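Local atomic coordinates of fuculose-1-phosphate aldolase (Glaciozyma antarctica, PDB entry 4XXF), a protein that belongs to the class II aldolase and adducin family, with an AraD-like alpha-beta fold, and binds zinc. Residues F12-V15 and E16-R19; R31-N35 and E36-H40; L68-V71 and S72-I75; G87-G90 and R91-V94; G187-I190 and D191-V194. One frame throughout, in Å; residues are numbered along the deposited sequence. Where two conformers were deposited one is given.

Interaction 1 (F12-V15 and E16-R19)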
loop_
_atom_site.group_PDB
_atom_site.type_symbol
_atom_site.label_atom_id
_atom_site.label_comp_id
_atom_site.label_asym_id
_atom_site.label_seq_id
_atom_site.Cartn_x
_atom_site.Cartn_y
_atom_site.Cartn_z
ATOM N N PHE A 12 -15.417 9.690 -34.552
ATOM C CA PHE A 12 -14.337 10.572 -34.975
ATOM C C PHE A 12 -14.619 11.183 -36.335
ATOM O O PHE A 12 -14.888 10.478 -37.311
ATOM C CB PHE A 12 -13.014 9.817 -35.008
ATOM C CG PHE A 12 -12.687 9.123 -33.719
ATOM C CD1 PHE A 12 -12.417 9.858 -32.576
ATOM C CD2 PHE A 12 -12.657 7.739 -33.649
ATOM C CE1 PHE A 12 -12.116 9.219 -31.379
ATOM C CE2 PHE A 12 -12.353 7.101 -32.456
ATOM C CZ PHE A 12 -12.081 7.843 -31.328
ATOM N N ALA A 13 -14.547 12.508 -36.405
ATOM C CA ALA A 13 -14.887 13.221 -37.631
ATOM C C ALA A 13 -13.855 13.013 -38.737
ATOM O O ALA A 13 -14.202 12.849 -39.908
ATOM C CB ALA A 13 -15.055 14.704 -37.337
ATOM N N THR A 14 -12.580 13.037 -38.362
ATOM C CA THR A 14 -11.483 12.857 -39.301
ATOM C C THR A 14 -10.455 11.896 -38.716
ATOM O O THR A 14 -10.442 11.645 -37.505
ATOM C CB THR A 14 -10.769 14.185 -39.626
ATOM O OG1 THR A 14 -10.132 14.680 -38.439
ATOM C CG2 THR A 14 -11.752 15.226 -40.144
ATOM N N VAL A 15 -9.586 11.377 -39.571
ATOM C CA VAL A 15 -8.502 10.501 -39.135
ATOM C C VAL A 15 -7.553 11.254 -38.194
ATOM O O VAL A 15 -7.055 10.683 -37.221
ATOM C CB VAL A 15 -7.724 9.928 -40.349
ATOM C CG1 VAL A 15 -6.488 9.169 -39.883
ATOM C CG2 VAL A 15 -8.616 9.017 -41.155
ATOM N N GLU A 16 -7.320 12.535 -38.466
ATOM C CA GLU A 16 -6.509 13.368 -37.588
ATOM C C GLU A 16 -7.129 13.485 -36.196
ATOM O O GLU A 16 -6.422 13.434 -35.189
ATOM C CB GLU A 16 -6.313 14.772 -38.176
ATOM C CG GLU A 16 -5.478 14.837 -39.461
ATOM C CD GLU A 16 -5.372 16.251 -40.045
ATOM O OE1 GLU A 16 -6.073 17.173 -39.559
ATOM O OE2 GLU A 16 -4.594 16.437 -41.008
ATOM N N ALA A 17 -8.447 13.646 -36.133
ATOM C CA ALA A 17 -9.139 13.716 -34.847
ATOM C C ALA A 17 -9.027 12.395 -34.090
ATOM O O ALA A 17 -8.823 12.375 -32.869
ATOM C CB ALA A 17 -10.600 14.088 -35.039
ATOM N N GLU A 18 -9.176 11.290 -34.814
ATOM C CA GLU A 18 -9.036 9.977 -34.210
ATOM C C GLU A 18 -7.623 9.787 -33.657
ATOM O O GLU A 18 -7.462 9.290 -32.537
ATOM C CB GLU A 18 -9.372 8.870 -35.213
ATOM C CG GLU A 18 -9.310 7.494 -34.563
ATOM C CD GLU A 18 -9.776 6.368 -35.471
ATOM O OE1 GLU A 18 -10.111 6.623 -36.645
ATOM O OE2 GLU A 18 -9.804 5.212 -34.989
ATOM N N ARG A 19 -6.606 10.157 -34.435
ATOM C CA ARG A 19 -5.232 9.999 -33.990
ATOM C C ARG A 19 -4.988 10.806 -32.720
ATOM O O ARG A 19 -4.343 10.322 -31.787
ATOM C CB ARG A 19 -4.263 10.427 -35.092
ATOM C CG ARG A 19 -2.803 10.237 -34.713
ATOM C CD ARG A 19 -1.890 10.694 -35.832
ATOM N NE ARG A 19 -1.947 9.784 -36.974
ATOM C CZ ARG A 19 -2.385 10.114 -38.183
ATOM N NH1 ARG A 19 -2.805 11.349 -38.443
ATOM N NH2 ARG A 19 -2.400 9.199 -39.138
HETATM O O HOH W 1 -8.875 17.113 -39.139
#

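Interaction 2 (R31-N35 and E36-H40)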
loop_
_atom_site.group_PDB
_atom_site.type_symbol
_atom_site.label_atom_id
_atom_site.label_comp_id
_atom_site.label_asym_id
_atom_site.label_seq_id
_atom_site.Cartn_x
_atom_site.Cartn_y
_atom_site.Cartn_z
ATOM N N ARG A 31 -0.346 6.473 -17.888
ATOM C CA ARG A 31 -0.468 7.145 -16.589
ATOM C C ARG A 31 -1.245 6.296 -15.568
ATOM O O ARG A 31 -0.920 6.300 -14.361
ATOM C CB ARG A 31 -1.134 8.515 -16.756
ATOM C CG ARG A 31 -0.220 9.548 -17.418
ATOM C CD ARG A 31 0.660 10.254 -16.381
ATOM N NE ARG A 31 1.438 11.327 -16.993
ATOM C CZ ARG A 31 1.697 12.492 -16.418
ATOM N NH1 ARG A 31 1.217 12.773 -15.218
ATOM N NH2 ARG A 31 2.402 13.400 -17.070
ATOM N N ILE A 32 -2.260 5.566 -16.023
ATOM C CA ILE A 32 -2.977 4.651 -15.140
ATOM C C ILE A 32 -2.034 3.559 -14.643
ATOM O O ILE A 32 -2.025 3.225 -13.452
ATOM C CB ILE A 32 -4.205 4.012 -15.849
ATOM C CG1 ILE A 32 -5.331 5.033 -15.996
ATOM C CG2 ILE A 32 -4.674 2.751 -15.109
ATOM C CD1 ILE A 32 -6.347 4.680 -17.073
ATOM N N PHE A 33 -1.239 2.989 -15.541
ATOM C CA PHE A 33 -0.275 1.959 -15.127
ATOM C C PHE A 33 0.668 2.489 -14.050
ATOM O O PHE A 33 0.911 1.803 -13.058
ATOM C CB PHE A 33 0.512 1.432 -16.333
ATOM C CG PHE A 33 -0.175 0.302 -17.065
ATOM C CD1 PHE A 33 -1.521 0.383 -17.401
ATOM C CD2 PHE A 33 0.523 -0.841 -17.416
ATOM C CE1 PHE A 33 -2.167 -0.663 -18.087
ATOM C CE2 PHE A 33 -0.103 -1.885 -18.087
ATOM C CZ PHE A 33 -1.455 -1.795 -18.439
ATOM N N ALA A 34 1.147 3.717 -14.194
ATOM C CA ALA A 34 1.990 4.300 -13.148
ATOM C C ALA A 34 1.201 4.512 -11.868
ATOM O O ALA A 34 1.707 4.238 -10.773
ATOM C CB ALA A 34 2.595 5.601 -13.600
ATOM N N ASN A 35 -0.036 4.989 -11.974
ATOM C CA ASN A 35 -0.831 5.279 -10.786
ATOM C C ASN A 35 -1.193 4.017 -10.006
ATOM O O ASN A 35 -1.313 4.053 -8.780
ATOM C CB ASN A 35 -2.093 6.048 -11.189
ATOM C CG ASN A 35 -2.788 6.669 -10.017
ATOM O OD1 ASN A 35 -2.246 7.578 -9.371
ATOM N ND2 ASN A 35 -4.002 6.216 -9.748
ATOM N N GLU A 36 -1.367 2.909 -10.726
ATOM C CA GLU A 36 -1.634 1.603 -10.115
ATOM C C GLU A 36 -0.362 0.922 -9.613
ATOM O O GLU A 36 -0.433 -0.107 -8.930
ATOM C CB GLU A 36 -2.336 0.678 -11.118
ATOM C CG GLU A 36 -3.711 1.165 -11.567
ATOM C CD GLU A 36 -4.747 1.165 -10.463
ATOM O OE1 GLU A 36 -4.712 0.273 -9.583
ATOM O OE2 GLU A 36 -5.622 2.055 -10.467
ATOM N N GLY A 37 0.797 1.469 -9.963
ATOM C CA GLY A 37 2.064 0.854 -9.596
ATOM C C GLY A 37 2.423 -0.378 -10.404
ATOM O O GLY A 37 3.192 -1.220 -9.928
ATOM N N PHE A 38 1.906 -0.481 -11.627
ATOM C CA PHE A 38 2.129 -1.649 -12.473
ATOM C C PHE A 38 3.493 -1.641 -13.138
ATOM O O PHE A 38 3.894 -2.639 -13.740
ATOM C CB PHE A 38 1.080 -1.741 -13.588
ATOM C CG PHE A 38 -0.320 -2.036 -13.121
ATOM C CD1 PHE A 38 -0.599 -2.527 -11.850
ATOM C CD2 PHE A 38 -1.371 -1.831 -13.996
ATOM C CE1 PHE A 38 -1.922 -2.791 -11.470
ATOM C CE2 PHE A 38 -2.677 -2.085 -13.624
ATOM C CZ PHE A 38 -2.952 -2.564 -12.365
ATOM N N ASP A 39 4.185 -0.507 -13.092
ATOM C CA ASP A 39 5.464 -0.406 -13.782
ATOM C C ASP A 39 6.621 -0.811 -12.872
ATOM O O ASP A 39 6.514 -0.824 -11.648
ATOM C CB ASP A 39 5.672 1.004 -14.366
ATOM C CG ASP A 39 5.401 2.144 -13.381
ATOM O OD1 ASP A 39 5.768 3.284 -13.749
ATOM O OD2 ASP A 39 4.828 1.960 -12.277
ATOM N N HIS A 40 7.717 -1.208 -13.499
ATOM C CA HIS A 40 8.952 -1.554 -12.804
ATOM C C HIS A 40 10.083 -1.210 -13.755
ATOM O O HIS A 40 10.002 -1.518 -14.955
ATOM C CB HIS A 40 8.972 -3.044 -12.400
ATOM C CG HIS A 40 10.106 -3.425 -11.485
ATOM N ND1 HIS A 40 10.334 -2.809 -10.275
ATOM C CD2 HIS A 40 11.064 -4.381 -11.601
ATOM C CE1 HIS A 40 11.379 -3.363 -9.685
ATOM N NE2 HIS A 40 11.842 -4.319 -10.469
HETATM O O HOH W 2 4.529 3.890 -10.382
HETATM O O HOH W 3 -5.122 4.472 -11.665
#

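Interaction 3 (L68-V71 and S72-I75)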
loop_
_atom_site.group_PDB
_atom_site.type_symbol
_atom_site.label_atom_id
_atom_site.label_comp_id
_atom_site.label_asym_id
_atom_site.label_seq_id
_atom_site.Cartn_x
_atom_site.Cartn_y
_atom_site.Cartn_z
ATOM N N LEU A 68 5.372 10.236 -15.889
ATOM C CA LEU A 68 5.615 11.525 -16.529
ATOM C C LEU A 68 5.236 11.544 -18.006
ATOM O O LEU A 68 5.511 12.527 -18.693
ATOM C CB LEU A 68 7.090 11.913 -16.378
ATOM C CG LEU A 68 7.576 11.921 -14.924
ATOM C CD1 LEU A 68 9.088 12.139 -14.874
ATOM C CD2 LEU A 68 6.861 12.985 -14.079
ATOM N N MET A 69 4.591 10.485 -18.496
ATOM C CA MET A 69 4.248 10.385 -19.915
ATOM C C MET A 69 3.363 11.545 -20.349
ATOM O O MET A 69 2.422 11.905 -19.647
ATOM C CB MET A 69 3.533 9.060 -20.186
ATOM C CG MET A 69 3.455 8.663 -21.664
ATOM S SD MET A 69 5.094 8.366 -22.405
ATOM C CE MET A 69 5.913 7.380 -21.142
ATOM N N THR A 70 3.669 12.132 -21.506
ATOM C CA THR A 70 2.804 13.144 -22.118
ATOM C C THR A 70 2.602 12.799 -23.581
ATOM O O THR A 70 3.353 12.004 -24.148
ATOM C CB THR A 70 3.373 14.583 -22.025
ATOM O OG1 THR A 70 4.480 14.720 -22.921
ATOM C CG2 THR A 70 3.813 14.918 -20.602
ATOM N N VAL A 71 1.586 13.404 -24.182
ATOM C CA VAL A 71 1.289 13.168 -25.589
ATOM C C VAL A 71 2.503 13.461 -26.488
ATOM O O VAL A 71 2.788 12.700 -27.418
ATOM C CB VAL A 71 0.057 14.001 -26.030
ATOM C CG1 VAL A 71 -0.071 14.049 -27.553
ATOM C CG2 VAL A 71 -1.199 13.433 -25.390
ATOM N N SER A 72 3.255 14.512 -26.163
ATOM C CA SER A 72 4.426 14.911 -26.949
ATOM C C SER A 72 5.570 13.904 -26.900
ATOM O O SER A 72 6.462 13.930 -27.749
ATOM C CB SER A 72 4.935 16.272 -26.470
ATOM O OG SER A 72 4.020 17.295 -26.824
ATOM N N ASP A 73 5.556 13.017 -25.906
ATOM C CA ASP A 73 6.616 12.024 -25.773
ATOM C C ASP A 73 6.437 10.801 -26.658
ATOM O O ASP A 73 7.412 10.108 -26.965
ATOM C CB ASP A 73 6.703 11.543 -24.326
ATOM C CG ASP A 73 7.126 12.633 -23.374
ATOM O OD1 ASP A 73 8.216 13.210 -23.575
ATOM O OD2 ASP A 73 6.366 12.910 -22.418
ATOM N N LEU A 74 5.195 10.499 -27.035
ATOM C CA LEU A 74 4.927 9.279 -27.791
ATOM C C LEU A 74 5.655 9.271 -29.122
ATOM O O LEU A 74 5.722 10.296 -29.811
ATOM C CB LEU A 74 3.440 9.111 -28.064
ATOM C CG LEU A 74 2.527 8.967 -26.857
ATOM C CD1 LEU A 74 1.126 8.675 -27.376
ATOM C CD2 LEU A 74 3.019 7.856 -25.908
ATOM N N ILE A 75 6.147 8.100 -29.510
ATOM C CA ILE A 75 6.835 7.952 -30.785
ATOM C C ILE A 75 6.056 7.043 -31.716
ATOM O O ILE A 75 5.276 6.196 -31.271
ATOM C CB ILE A 75 8.265 7.394 -30.605
ATOM C CG1 ILE A 75 8.269 6.151 -29.711
ATOM C CG2 ILE A 75 9.194 8.476 -30.044
ATOM C CD1 ILE A 75 9.578 5.376 -29.734
HETATM O O HOH W 4 7.454 13.879 -19.939
HETATM O O HOH W 5 3.977 12.451 -29.892
#

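Interaction 4 (G87-G90 and R91-V94)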
loop_
_atom_site.group_PDB
_atom_site.type_symbol
_atom_site.label_atom_id
_atom_site.label_comp_id
_atom_site.label_asym_id
_atom_site.label_seq_id
_atom_site.Cartn_x
_atom_site.Cartn_y
_atom_site.Cartn_z
ATOM N N GLY A 87 7.833 12.027 -30.644
ATOM C CA GLY A 87 8.839 12.081 -29.604
ATOM C C GLY A 87 9.552 13.406 -29.426
ATOM O O GLY A 87 9.308 14.378 -30.140
ATOM N N LYS A 88 10.455 13.410 -28.455
ATOM C CA LYS A 88 11.301 14.552 -28.169
ATOM C C LYS A 88 12.749 14.226 -28.496
ATOM O O LYS A 88 13.178 13.076 -28.378
ATOM C CB LYS A 88 11.171 14.960 -26.703
ATOM C CG LYS A 88 9.790 15.488 -26.331
ATOM C CD LYS A 88 9.738 15.848 -24.862
ATOM C CE LYS A 88 8.343 16.256 -24.439
ATOM N NZ LYS A 88 8.259 16.393 -22.956
ATOM N N GLU A 89 13.479 15.251 -28.920
ATOM C CA GLU A 89 14.923 15.194 -29.116
ATOM C C GLU A 89 15.596 14.509 -27.934
ATOM O O GLU A 89 15.397 14.913 -26.787
ATOM C CB GLU A 89 15.479 16.613 -29.277
ATOM C CG GLU A 89 16.934 16.738 -29.755
ATOM C CD GLU A 89 17.222 15.999 -31.055
ATOM O OE1 GLU A 89 16.279 15.778 -31.848
ATOM O OE2 GLU A 89 18.403 15.658 -31.293
ATOM N N GLY A 90 16.380 13.471 -28.204
ATOM C CA GLY A 90 17.106 12.794 -27.144
ATOM C C GLY A 90 16.458 11.499 -26.680
ATOM O O GLY A 90 17.108 10.688 -26.021
ATOM N N ARG A 91 15.188 11.281 -27.011
ATOM C CA ARG A 91 14.537 10.023 -26.642
ATOM C C ARG A 91 13.568 9.562 -27.722
ATOM O O ARG A 91 12.434 9.180 -27.456
ATOM C CB ARG A 91 13.815 10.143 -25.291
ATOM C CG ARG A 91 13.628 8.795 -24.590
ATOM C CD ARG A 91 12.726 8.861 -23.360
ATOM N NE ARG A 91 13.322 9.633 -22.271
ATOM C CZ ARG A 91 14.230 9.153 -21.422
ATOM N NH1 ARG A 91 14.638 7.897 -21.529
ATOM N NH2 ARG A 91 14.724 9.927 -20.468
ATOM N N ARG A 92 14.031 9.606 -28.962
ATOM C CA ARG A 92 13.291 9.007 -30.061
ATOM C C ARG A 92 13.805 7.590 -30.245
ATOM O O ARG A 92 14.417 7.245 -31.258
ATOM C CB ARG A 92 13.428 9.857 -31.322
ATOM C CG ARG A 92 12.634 11.143 -31.185
ATOM C CD ARG A 92 12.924 12.172 -32.250
ATOM N NE ARG A 92 12.034 13.309 -32.047
ATOM C CZ ARG A 92 12.346 14.573 -32.291
ATOM N NH1 ARG A 92 13.543 14.888 -32.769
ATOM N NH2 ARG A 92 11.453 15.527 -32.059
ATOM N N ILE A 93 13.536 6.784 -29.220
ATOM C CA ILE A 93 14.045 5.422 -29.140
ATOM C C ILE A 93 12.979 4.477 -28.621
ATOM O O ILE A 93 12.184 4.827 -27.751
ATOM C CB ILE A 93 15.293 5.322 -28.229
ATOM C CG1 ILE A 93 15.018 5.947 -26.858
ATOM C CG2 ILE A 93 16.491 5.978 -28.887
ATOM C CD1 ILE A 93 16.100 5.651 -25.833
ATOM N N VAL A 94 12.958 3.273 -29.175
ATOM C CA VAL A 94 12.015 2.247 -28.766
ATOM C C VAL A 94 12.788 1.068 -28.179
ATOM O O VAL A 94 13.903 0.771 -28.606
ATOM C CB VAL A 94 11.121 1.782 -29.956
ATOM C CG1 VAL A 94 11.935 1.004 -30.999
ATOM C CG2 VAL A 94 9.941 0.955 -29.466
HETATM O O HOH W 6 10.238 10.864 -26.940
#

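Interaction 5 (G187-I190 and D191-V194)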
loop_
_atom_site.group_PDB
_atom_site.type_symbol
_atom_site.label_atom_id
_atom_site.label_comp_id
_atom_site.label_asym_id
_atom_site.label_seq_id
_atom_site.Cartn_x
_atom_site.Cartn_y
_atom_site.Cartn_z
ATOM N N GLY A 187 -6.471 -5.683 -26.883
ATOM C CA GLY A 187 -7.825 -5.185 -27.015
ATOM C C GLY A 187 -8.138 -4.623 -28.380
ATOM O O GLY A 187 -7.250 -4.206 -29.125
ATOM N N THR A 188 -9.427 -4.589 -28.693
ATOM C CA THR A 188 -9.891 -3.878 -29.876
ATOM C C THR A 188 -9.866 -2.376 -29.629
ATOM O O THR A 188 -9.976 -1.595 -30.573
ATOM C CB THR A 188 -11.307 -4.308 -30.293
ATOM O OG1 THR A 188 -12.240 -3.993 -29.251
ATOM C CG2 THR A 188 -11.345 -5.805 -30.604
ATOM N N THR A 189 -9.732 -1.990 -28.360
ATOM C CA THR A 189 -9.518 -0.599 -27.969
ATOM C C THR A 189 -8.434 -0.557 -26.920
ATOM O O THR A 189 -8.165 -1.561 -26.263
ATOM C CB THR A 189 -10.777 0.087 -27.388
ATOM O OG1 THR A 189 -11.230 -0.638 -26.233
ATOM C CG2 THR A 189 -11.885 0.181 -28.428
ATOM N N ILE A 190 -7.797 0.600 -26.771
ATOM C CA ILE A 190 -6.887 0.830 -25.657
ATOM C C ILE A 190 -7.606 0.548 -24.342
ATOM O O ILE A 190 -7.073 -0.113 -23.453
ATOM C CB ILE A 190 -6.378 2.275 -25.654
ATOM C CG1 ILE A 190 -5.532 2.556 -26.893
ATOM C CG2 ILE A 190 -5.608 2.589 -24.373
ATOM C CD1 ILE A 190 -5.434 4.038 -27.206
ATOM N N ASP A 191 -8.843 1.024 -24.250
ATOM C CA ASP A 191 -9.603 0.910 -23.009
ATOM C C ASP A 191 -9.794 -0.540 -22.589
ATOM O O ASP A 191 -9.556 -0.893 -21.438
ATOM C CB ASP A 191 -10.965 1.575 -23.176
ATOM C CG ASP A 191 -10.864 3.038 -23.573
ATOM O OD1 ASP A 191 -11.467 3.884 -22.881
ATOM O OD2 ASP A 191 -10.184 3.352 -24.575
ATOM N N SER A 192 -10.216 -1.395 -23.520
ATOM C CA SER A 192 -10.446 -2.776 -23.128
ATOM C C SER A 192 -9.135 -3.476 -22.779
ATOM O O SER A 192 -9.096 -4.234 -21.818
ATOM C CB SER A 192 -11.210 -3.549 -24.209
ATOM O OG SER A 192 -10.456 -3.701 -25.399
ATOM N N ALA A 193 -8.058 -3.223 -23.519
ATOM C CA ALA A 193 -6.768 -3.817 -23.164
ATOM C C ALA A 193 -6.353 -3.435 -21.740
ATOM O O ALA A 193 -5.824 -4.263 -20.992
ATOM C CB ALA A 193 -5.696 -3.395 -24.149
ATOM N N VAL A 194 -6.602 -2.184 -21.368
ATOM C CA VAL A 194 -6.301 -1.693 -20.033
ATOM C C VAL A 194 -7.181 -2.367 -18.982
ATOM O O VAL A 194 -6.669 -2.797 -17.943
ATOM C CB VAL A 194 -6.459 -0.167 -19.977
ATOM C CG1 VAL A 194 -6.438 0.342 -18.542
ATOM C CG2 VAL A 194 -5.339 0.503 -20.751
#

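Interaction 1 (F12-V15 and E16-R19)
Phe12 lays one face of its ring against the side chain of Glu18, and this is the tightly packed part of the contact. Glu18 CG sits 3.8 Å from the centroid of the Phe12 ring, 25° off the ring normal and displaced toward the rim on the CD2 side, a CH-pi contact. Glu18 carries CG anti to its backbone N (chi1 -177°) and runs on extended, which brings the carboxylate along the same face with its plane only 10° from that of the ring. Between these two residues the chain turns into the helix through Thr14, the N-cap. Thr14 OG1 accepts from Ala17 N at 3.0 Å, the capping bond; the Thr14 hydroxyl, between its own N and carbonyl carbon, faces the helix end. Thr14 O then takes Glu18 N at 3.0 Å and Val15 O takes Arg19 N at 2.9 Å, the first regular turn. The solvent side is looser. There one water lies 2.8 Å from Thr14 OG1 and donates to Glu16 OE1, also at 2.8 Å, joining the cap to an exposed carboxylate without direct contact between the two polar groups. The guanidinium of Arg19 turns from the cap to salt bridges with Asp50 and Glu52. The whole forms the N-terminal end of helix 15-36, laid on the loop that follows strand 45-49, where Pro51 packs against Glu18 and Arg19.

Interaction 2 (R31-N35 and E36-H40)
Phe38 N donates to Phe33 O at 2.9 Å, reaching five residues back across the end of helix 15-36, while Gly37 N reaches Ala34 O at 3.0 Å from well above the carbonyl plane. Just before, Glu36 N still makes the regular helical bond to Ile32 O (2.8 Å). Gly37 leaves helical geometry with a positive phi of 75°, and the bonds from Gly37 N and Phe38 N back into the last turn complete a Schellman motif, the stop signal of the helix. The turn folds Phe38 back onto the helix it has just left. Its CD2 edge points at the centre of the Phe33 ring face, 3.9 Å from Phe33 CG, and the planes stand at 86° in a T-shaped pair with centroids 5.3 Å apart. Phe38 CG lies anti to the carbonyl carbon (chi1 -68°), which turns the ring back toward Phe33. Glu36 CB lies over the middle of one face of the Phe38 ring. Phe197 of helix 190-213 meets both rings, making a cluster of three. Two waters carry further polar links: one donates to Ala34 O and to Asp39 OD2, the latter at 2.7 Å, and another accepts from Asn35 ND2 while donating to Glu36 OE2. Beyond the turn, His40 packs on Tyr244 of the second subunit.

Interaction 3 (L68-V71 and S72-I75)
Thr70 and Asp73 grip each other through side chain and backbone at once. Asp73 OD2 accepts from two donors of the same residue: Thr70 OG1 at 2.7 Å, which comes from above the carboxylate plane, and Thr70 N at 3.0 Å, met by the anti lone pair of OD2 through a bent bond of 134°. A water gives one hydrogen to Asp73 OD2 and the other to Leu68 O, at 2.7 Å. The hydroxyl of Thr70 stands between its own backbone N and carbonyl carbon (chi1 72°), which turns OG1 to the carboxylate. In return Asp73 N donates to Thr70 O at 3.0 Å, so both partners give and take. The pair opens only a short 3-10 turn, continued by Leu74 N, which reaches Val71 O at 3.3 Å. Val71 O also takes a water that donates to Leu74 O. Asp73 OD1 has a long, weak ion pair with Lys88, and Ser72 OG bonds to the terminal carboxylate of Lys258. Beside the polar network, Met69 SD touches Leu74 CD2 at 4.1 Å, on the side covered by helix 15-36. With three donors on one oxygen, buried Asp73 is probably kept charged, and its carboxylate is held against Thr70 at the turn before strand 75-78.

Interaction 4 (G87-G90 and R91-V94)
Arg92 folds back over the turn before it and meets that turn through charge, hydrogen bonding and packing over the peptide between Lys88 and Glu89. The salt bridge joins Arg92 NH1 to Glu89 OE1 at 3.0 Å, with the carboxylate and guanidinium planes 74° apart; a bend at chi2 of Glu89 brings the carboxylate round to it. Among the hydrogen bonds, Arg92 NH2 donates to Gly87 O at 3.1 Å from above the carbonyl plane, and Arg92 NE bonds to Gly86 O. Arg91 N to Lys88 O, 3.0 Å, closes a type II beta turn with Gly90 at its third position, where phi is 101°. A water accepts from Lys88 N and donates to Arg91 O, tying the two arms of the loop. By packing, the flat guanidinium of Arg92 lies on the backbone: Glu89 N is 3.6 Å from Arg92 CZ, over the centre of one face. Arg91 turns elsewhere, giving NH1 to Phe62 O and resting against Gln246 of the second subunit. The positive group of Arg92 thus meets two backbone carbonyls and a carboxylate, partners that would probably offset its charge.

Interaction 5 (G187-I190 and D191-V194)
A capping box starts helix 190-213, with Thr189 at the N-cap and Ser192 three residues on. Ser192 N donates to Thr189 OG1 at 3.0 Å in a nearly straight bond of 163°. The reciprocal bond, from Thr189 N to Ser192 OG, is weak at 3.5 Å. Each hydroxyl sits between its own backbone N and carbonyl carbon, Thr189 with chi1 59° and Ser192 with 66°, and this turns the two side chains to each other's backbone. Ser192 OG also bonds to Glu234, at the start of helix 234-256, which in addition takes Thr188 N. The first helical bonds follow: Ala193 N to Thr189 O at 3.2 Å and Val194 N to Ile190 O at 3.0 Å. Ile190 and Val194 lie side by side one turn apart, pointing the same way, their CG2 atoms 4.2 Å from each other; both reach Ala29 of helix 15-36. Behind the cap the strand end comes very close to the helix: Gly187 N is 3.6 Å from Ala193 CB, and Gly187 CA is 3.4 Å from Ser192 OG. The absence of a side chain at Gly187 permits this approach. Asp191, buried in the first turn of the helix, is paired with Arg25 by a salt bridge. The arrangement is a tight strand-to-helix connection, in which strand 182-187 of the central sheet passes through a Thr-Ser capping box into a long helix packed on that sheet.

Overall arrangement
Interactions 1 and 2 mark the two ends of helix 15-36, an N-cap and a Schellman motif with centres about 28 Å apart. Interaction 2 touches interaction 3 directly, since Arg31 NE lies 2.9 Å from Met69 O, a probable hydrogen bond. Interaction 3 in turn meets interaction 4, centres about 10 Å apart: Ile75 CG2 packs on Gly87 CA at 3.6 Å, and Ile75 CD1 on Ile93 O at 3.3 Å. Interaction 5 lies deepest, about 6 Å from the chain centre, and its nearest atoms are about 4 Å from interaction 2. The Phe33 side chain of interaction 2 is about 11 Å from a bound zinc ion. A zinc site of the protein is formed by His117, His119 and His181.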